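Local coordinates for protein lovastatin nonaketide synthase, polyketide synthase component (Aspergillus terreus, PDB 7CPX) that builds the dihydromonacolin L skeleton of lovastatin from malonyl-CoA, working as an iterative, multidomain polyketide synthase that forms a homodimer and partners with lovC, at residues S1846-L1851 and F2114-K2120. The protein carries 2 engineered substitutions. Numbering follows the deposited sequence.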
loop_
_atom_site.group_PDB
_atom_site.type_symbol
_atom_site.label_atom_id
_atom_site.label_comp_id
_atom_site.label_asym_id
_atom_site.label_seq_id
_atom_site.Cartn_x
_atom_site.Cartn_y
_atom_site.Cartn_z
ATOM N N SER A 1846 -8.575 26.416 -18.295
ATOM C CA SER A 1846 -9.968 26.618 -17.904
ATOM C C SER A 1846 -10.117 26.673 -16.387
ATOM O O SER A 1846 -11.167 26.327 -15.842
ATOM C CB SER A 1846 -10.867 25.529 -18.491
ATOM O OG SER A 1846 -10.744 25.473 -19.902
ATOM N N SER A 1847 -9.060 27.101 -15.695
ATOM C CA SER A 1847 -9.123 27.201 -14.241
ATOM C C SER A 1847 -10.150 28.238 -13.807
ATOM O O SER A 1847 -10.931 28.002 -12.877
ATOM C CB SER A 1847 -7.742 27.544 -13.685
ATOM O OG SER A 1847 -7.772 27.653 -12.273
ATOM N N SER A 1848 -10.166 29.391 -14.466
ATOM C CA SER A 1848 -11.086 30.469 -14.122
ATOM C C SER A 1848 -11.136 31.447 -15.291
ATOM O O SER A 1848 -10.622 31.168 -16.379
ATOM C CB SER A 1848 -10.660 31.153 -12.820
ATOM O OG SER A 1848 -11.557 32.193 -12.474
ATOM N N TYR A 1849 -11.759 32.600 -15.061
ATOM C CA TYR A 1849 -11.885 33.650 -16.057
ATOM C C TYR A 1849 -11.124 34.890 -15.604
ATOM O O TYR A 1849 -11.013 35.168 -14.407
ATOM C CB TYR A 1849 -13.353 34.013 -16.297
ATOM C CG TYR A 1849 -14.175 32.898 -16.898
ATOM C CD1 TYR A 1849 -14.265 32.743 -18.273
ATOM C CD2 TYR A 1849 -14.863 32.004 -16.092
ATOM C CE1 TYR A 1849 -15.016 31.729 -18.829
ATOM C CE2 TYR A 1849 -15.616 30.985 -16.639
ATOM C CZ TYR A 1849 -15.690 30.852 -18.008
ATOM O OH TYR A 1849 -16.439 29.838 -18.558
ATOM N N PHE A 1850 -10.603 35.636 -16.576
ATOM C CA PHE A 1850 -9.875 36.861 -16.288
ATOM C C PHE A 1850 -10.065 37.837 -17.437
ATOM O O PHE A 1850 -10.254 37.435 -18.587
ATOM C CB PHE A 1850 -8.381 36.594 -16.071
ATOM C CG PHE A 1850 -7.742 35.798 -17.175
ATOM C CD1 PHE A 1850 -7.516 36.364 -18.417
ATOM C CD2 PHE A 1850 -7.360 34.487 -16.966
ATOM C CE1 PHE A 1850 -6.930 35.637 -19.430
ATOM C CE2 PHE A 1850 -6.771 33.754 -17.973
ATOM C CZ PHE A 1850 -6.555 34.329 -19.209
ATOM N N LEU A 1851 -9.995 39.123 -17.117
ATOM C CA LEU A 1851 -10.032 40.157 -18.139
ATOM C C LEU A 1851 -8.680 40.232 -18.831
ATOM O O LEU A 1851 -7.637 40.261 -18.170
ATOM C CB LEU A 1851 -10.386 41.507 -17.518
ATOM C CG LEU A 1851 -11.740 41.582 -16.813
ATOM C CD1 LEU A 1851 -11.894 42.905 -16.079
ATOM C CD2 LEU A 1851 -12.866 41.393 -17.812
ATOM N N PHE A 2114 -17.377 38.618 -11.934
ATOM C CA PHE A 2114 -17.385 37.305 -12.571
ATOM C C PHE A 2114 -15.972 36.749 -12.677
ATOM O O PHE A 2114 -15.710 35.604 -12.294
ATOM C CB PHE A 2114 -18.032 37.399 -13.953
ATOM C CG PHE A 2114 -18.225 36.069 -14.627
ATOM C CD1 PHE A 2114 -17.224 35.520 -15.409
ATOM C CD2 PHE A 2114 -19.408 35.369 -14.479
ATOM C CE1 PHE A 2114 -17.400 34.300 -16.031
ATOM C CE2 PHE A 2114 -19.590 34.148 -15.096
ATOM C CZ PHE A 2114 -18.584 33.611 -15.873
ATOM N N ALA A 2115 -15.037 37.560 -13.175
ATOM C CA ALA A 2115 -13.661 37.098 -13.308
ATOM C C ALA A 2115 -13.079 36.719 -11.954
ATOM O O ALA A 2115 -12.282 35.779 -11.853
ATOM C CB ALA A 2115 -12.808 38.178 -13.974
ATOM N N ALA A 2116 -13.467 37.439 -10.900
ATOM C CA ALA A 2116 -12.918 37.160 -9.579
ATOM C C ALA A 2116 -13.518 35.901 -8.964
ATOM O O ALA A 2116 -12.828 35.191 -8.224
ATOM C CB ALA A 2116 -13.149 38.355 -8.654
ATOM N N HIS A 2117 -14.788 35.604 -9.255
ATOM C CA HIS A 2117 -15.503 34.544 -8.559
ATOM C C HIS A 2117 -16.100 33.478 -9.467
ATOM O O HIS A 2117 -16.631 32.489 -8.951
ATOM C CB HIS A 2117 -16.632 35.144 -7.706
ATOM C CG HIS A 2117 -16.195 36.294 -6.854
ATOM N ND1 HIS A 2117 -15.283 36.157 -5.829
ATOM C CD2 HIS A 2117 -16.543 37.601 -6.877
ATOM C CE1 HIS A 2117 -15.089 37.332 -5.257
ATOM N NE2 HIS A 2117 -15.842 38.225 -5.873
ATOM N N ALA A 2118 -16.036 33.637 -10.785
ATOM C CA ALA A 2118 -16.609 32.636 -11.669
ATOM C C ALA A 2118 -15.706 31.410 -11.750
ATOM O O ALA A 2118 -14.542 31.426 -11.338
ATOM C CB ALA A 2118 -16.837 33.212 -13.065
ATOM N N ASP A 2119 -16.262 30.331 -12.294
ATOM C CA ASP A 2119 -15.534 29.078 -12.438
ATOM C C ASP A 2119 -15.971 28.409 -13.731
ATOM O O ASP A 2119 -17.168 28.203 -13.951
ATOM C CB ASP A 2119 -15.790 28.152 -11.244
ATOM C CG ASP A 2119 -14.938 26.901 -11.283
ATOM O OD1 ASP A 2119 -14.115 26.768 -12.215
ATOM O OD2 ASP A 2119 -15.091 26.048 -10.385
ATOM N N LYS A 2120 -14.998 28.073 -14.581
ATOM C CA LYS A 2120 -15.320 27.434 -15.851
ATOM C C LYS A 2120 -15.982 26.081 -15.632
ATOM O O LYS A 2120 -16.963 25.746 -16.306
ATOM C CB LYS A 2120 -14.055 27.283 -16.695
ATOM C CG LYS A 2120 -14.294 26.827 -18.130
ATOM C CD LYS A 2120 -14.440 25.312 -18.246
ATOM C CE LYS A 2120 -14.308 24.849 -19.688
ATOM N NZ LYS A 2120 -14.299 23.363 -19.796
#
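Tyr1849, on the second strand of a two-stranded antiparallel beta-hairpin (1838-1842 with 1849-1853), lays its ring against the C-terminal end of helix 2111-2117 and the loop that leaves it. The contact lies away from the annotated catalytic and cofactor sites and joins this hairpin to a helix some 260 residues further along the chain.

Apolar contacts supply most of it. One face of the Tyr1849 ring receives the rim of Phe2114: CE1 of Phe2114 sits 3.4 Å from CD2 of Tyr1849, and the two ring planes are inclined at 54°, neither stacked nor edge-to-face. With CG anti to the backbone N (chi1 -174°), the phenyl ring is carried from the helix toward the tyrosine. The methyl of Ala2118 lies obliquely to the tyrosine ring, CB to CD2 3.8 Å. Small residues suit the close approach of helix to strand: the CA atoms of Tyr1849 and Ala2115 come within 4.8 Å, and next to them the methyl CB of Ala2115 rests 4.0 Å from Phe1850 CA. Leu1840 of the partner strand touches Tyr1849, Phe2114 and Ala2115 alike.

The one hydrogen bond between the two segments is weak: Ser1848 OG gives it to Ala2118 O, 3.3 Å away, at the first residue to leave helical geometry, a short hydroxyl fitting this place beside a backbone carbonyl. Outside the two segments, Ser1846 OG makes a weak hydrogen bond to Asp2067 OD2.

At the loop end Lys2120 contributes its aliphatic chain, suited to a partly exposed border. Bent at chi2 (-83°), it runs alongside Ser1846, whose CB meets Lys2120 CD at 3.6 Å, while its CG lies 3.7 Å from Tyr1849 OH.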